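Local coordinates for geranylgeranyl pyrophosphate synthetase (Pyrococcus horikoshii, PDB 1WY0), which probably condenses isopentenyl diphosphate with allylic diphosphates to make geranylgeranyl diphosphate, at residues Q260-I265 against M288-L293. Sequence-based numbering, arbitrary orientation.
Sequences QRFLKI and MEAIDL
The guanidinium of Arg261 receives Glu289 at its edge, with OE2 close to the guanidinium plane, while CG2 of Ile265 lies 3.8 Å above one face, displaced from its centre; CD of Lys264 is also at the edge. The ring of Phe262 likewise uses its edge across the contact, where CD1 of Leu293 and the backbone O of Ala290 lie near its plane; CE1 of Phe262 comes to 3.9 Å from CB of Ala290. The salt bridge is uneven: NE of Arg261 donates to OE2 of Glu289 at 3.0 Å with an angle of 157° at the hydrogen, whereas the bond from NH2 to OE1 is weak. The two planes stand 65° apart, and NE meets OE2 from above the carboxylate plane, so the pair falls short of a coplanar two-pronged bridge. The carboxylate gets there on an extended chain, its CG anti to the backbone N (chi1 166°). Beneath the charges, CD1 of Ile265 lies 3.7 Å from CG of Glu289 and 4.0 Å from CB of Ala290, and CD1 of Leu293 rests 3.7 Å from CB of Phe262. Replacing Arg261 with an alanine would probably leave the Glu289 carboxylate without this charged mate and free to turn over the Ile265 side chain. The contact is thus a worked example of helix pairing: a largely apolar seam, with Phe262, Ile265 and Ala290 buried, bordered by a partly exposed ion pair. It joins the end of helix 256-264, and Ile265 just past it, to helix 283-296, the short segments running roughly antiparallel with axes 9.7 Å apart, in a peripheral part of this all-helical prenyltransferase fold; Phe250 and Phe251 of helix 245-253 meet the Phe262 ring, which also stacks with Phe266.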
loop_
_atom_site.group_PDB
_atom_site.type_symbol
_atom_site.label_atom_id
_atom_site.label_comp_id
_atom_site.label_asym_id
_atom_site.label_seq_id
_atom_site.Cartn_x
_atom_site.Cartn_y
_atom_site.Cartn_z
ATOM N N GLN A 260 -8.298 -37.159 10.725
ATOM C CA GLN A 260 -8.928 -37.410 9.426
ATOM C C GLN A 260 -10.423 -37.105 9.432
ATOM O O GLN A 260 -10.970 -36.615 8.454
ATOM C CB GLN A 260 -8.715 -38.865 9.000
ATOM C CG GLN A 260 -7.255 -39.284 8.929
ATOM C CD GLN A 260 -6.435 -38.362 8.052
ATOM O OE1 GLN A 260 -6.721 -38.204 6.862
ATOM N NE2 GLN A 260 -5.409 -37.745 8.634
ATOM N N ARG A 261 -11.090 -37.416 10.534
ATOM C CA ARG A 261 -12.510 -37.085 10.595
ATOM C C ARG A 261 -12.716 -35.568 10.710
ATOM O O ARG A 261 -13.589 -34.964 10.096
ATOM C CB ARG A 261 -13.092 -37.801 11.815
ATOM C CG ARG A 261 -14.587 -37.550 11.997
ATOM C CD ARG A 261 -15.367 -37.706 10.690
ATOM N NE ARG A 261 -16.806 -37.596 10.936
ATOM C CZ ARG A 261 -17.603 -37.402 9.875
ATOM N NH1 ARG A 261 -17.084 -37.334 8.661
ATOM N NH2 ARG A 261 -18.915 -37.251 10.056
ATOM N N PHE A 262 -11.875 -34.957 11.561
ATOM C CA PHE A 262 -11.926 -33.511 11.718
ATOM C C PHE A 262 -11.733 -32.794 10.376
ATOM O O PHE A 262 -12.326 -31.763 10.088
ATOM C CB PHE A 262 -10.805 -33.122 12.679
ATOM C CG PHE A 262 -10.849 -31.645 12.934
ATOM C CD1 PHE A 262 -11.804 -31.129 13.802
ATOM C CD2 PHE A 262 -9.892 -30.819 12.371
ATOM C CE1 PHE A 262 -11.792 -29.778 14.113
ATOM C CE2 PHE A 262 -9.886 -29.465 12.688
ATOM C CZ PHE A 262 -10.833 -28.941 13.559
ATOM N N LEU A 263 -10.831 -33.366 9.554
ATOM C CA LEU A 263 -10.521 -32.730 8.278
ATOM C C LEU A 263 -11.673 -32.833 7.275
ATOM O O LEU A 263 -11.857 -31.991 6.405
ATOM C CB LEU A 263 -9.257 -33.375 7.708
ATOM C CG LEU A 263 -7.987 -32.632 8.128
ATOM C CD1 LEU A 263 -6.741 -33.157 7.413
ATOM C CD2 LEU A 263 -8.049 -31.134 7.834
ATOM N N LYS A 264 -12.443 -33.928 7.380
ATOM C CA LYS A 264 -13.617 -34.028 6.528
ATOM C C LYS A 264 -14.580 -32.868 6.802
ATOM O O LYS A 264 -15.090 -32.212 5.902
ATOM C CB LYS A 264 -14.306 -35.362 6.803
ATOM C CG LYS A 264 -13.721 -36.502 5.964
ATOM C CD LYS A 264 -14.679 -37.685 5.851
ATOM C CE LYS A 264 -14.273 -38.847 6.762
ATOM N NZ LYS A 264 -15.452 -39.638 7.099
ATOM N N ILE A 265 -14.835 -32.642 8.107
ATOM C CA ILE A 265 -15.826 -31.639 8.486
ATOM C C ILE A 265 -15.194 -30.293 8.862
ATOM O O ILE A 265 -15.725 -29.530 9.660
ATOM C CB ILE A 265 -16.619 -32.179 9.678
ATOM C CG1 ILE A 265 -15.670 -32.513 10.830
ATOM C CG2 ILE A 265 -17.351 -33.471 9.278
ATOM C CD1 ILE A 265 -16.399 -33.126 12.023
ATOM N N MET A 288 -20.595 -29.308 15.680
ATOM C CA MET A 288 -20.467 -29.783 17.051
ATOM C C MET A 288 -19.515 -30.964 17.157
ATOM O O MET A 288 -18.756 -31.062 18.110
ATOM C CB MET A 288 -21.834 -30.176 17.624
ATOM C CG MET A 288 -21.771 -30.588 19.091
ATOM S SD MET A 288 -23.367 -30.607 19.909
ATOM C CE MET A 288 -23.810 -28.876 19.764
ATOM N N GLU A 289 -19.563 -31.868 16.185
ATOM C CA GLU A 289 -18.673 -33.022 16.201
ATOM C C GLU A 289 -17.221 -32.553 16.109
ATOM O O GLU A 289 -16.324 -33.205 16.635
ATOM C CB GLU A 289 -18.981 -33.969 15.035
ATOM C CG GLU A 289 -17.877 -34.995 14.791
ATOM C CD GLU A 289 -18.225 -36.044 13.746
ATOM O OE1 GLU A 289 -19.137 -35.816 12.918
ATOM O OE2 GLU A 289 -17.560 -37.103 13.748
ATOM N N ALA A 290 -17.004 -31.418 15.445
ATOM C CA ALA A 290 -15.664 -30.849 15.280
ATOM C C ALA A 290 -15.197 -30.172 16.564
ATOM O O ALA A 290 -14.037 -30.278 16.948
ATOM C CB ALA A 290 -15.656 -29.850 14.129
ATOM N N ILE A 291 -16.105 -29.471 17.232
ATOM C CA ILE A 291 -15.748 -28.815 18.476
ATOM C C ILE A 291 -15.492 -29.875 19.546
ATOM O O ILE A 291 -14.636 -29.703 20.414
ATOM C CB ILE A 291 -16.856 -27.848 18.921
ATOM C CG1 ILE A 291 -16.885 -26.661 17.955
ATOM C CG2 ILE A 291 -16.629 -27.400 20.357
ATOM C CD1 ILE A 291 -17.962 -25.632 18.229
ATOM N N ASP A 292 -16.223 -30.984 19.466
ATOM C CA ASP A 292 -16.042 -32.069 20.421
ATOM C C ASP A 292 -14.664 -32.704 20.248
ATOM O O ASP A 292 -14.018 -33.097 21.223
ATOM C CB ASP A 292 -17.125 -33.132 20.238
ATOM C CG ASP A 292 -18.462 -32.704 20.808
ATOM O OD1 ASP A 292 -18.476 -31.810 21.687
ATOM O OD2 ASP A 292 -19.496 -33.269 20.389
ATOM N N LEU A 293 -14.225 -32.811 19.001
ATOM C CA LEU A 293 -12.920 -33.382 18.708
ATOM C C LEU A 293 -11.836 -32.507 19.317
ATOM O O LEU A 293 -10.839 -33.010 19.811
ATOM C CB LEU A 293 -12.713 -33.499 17.198
ATOM C CG LEU A 293 -13.293 -34.769 16.588
ATOM C CD1 LEU A 293 -13.058 -34.790 15.088
ATOM C CD2 LEU A 293 -12.642 -35.973 17.245
#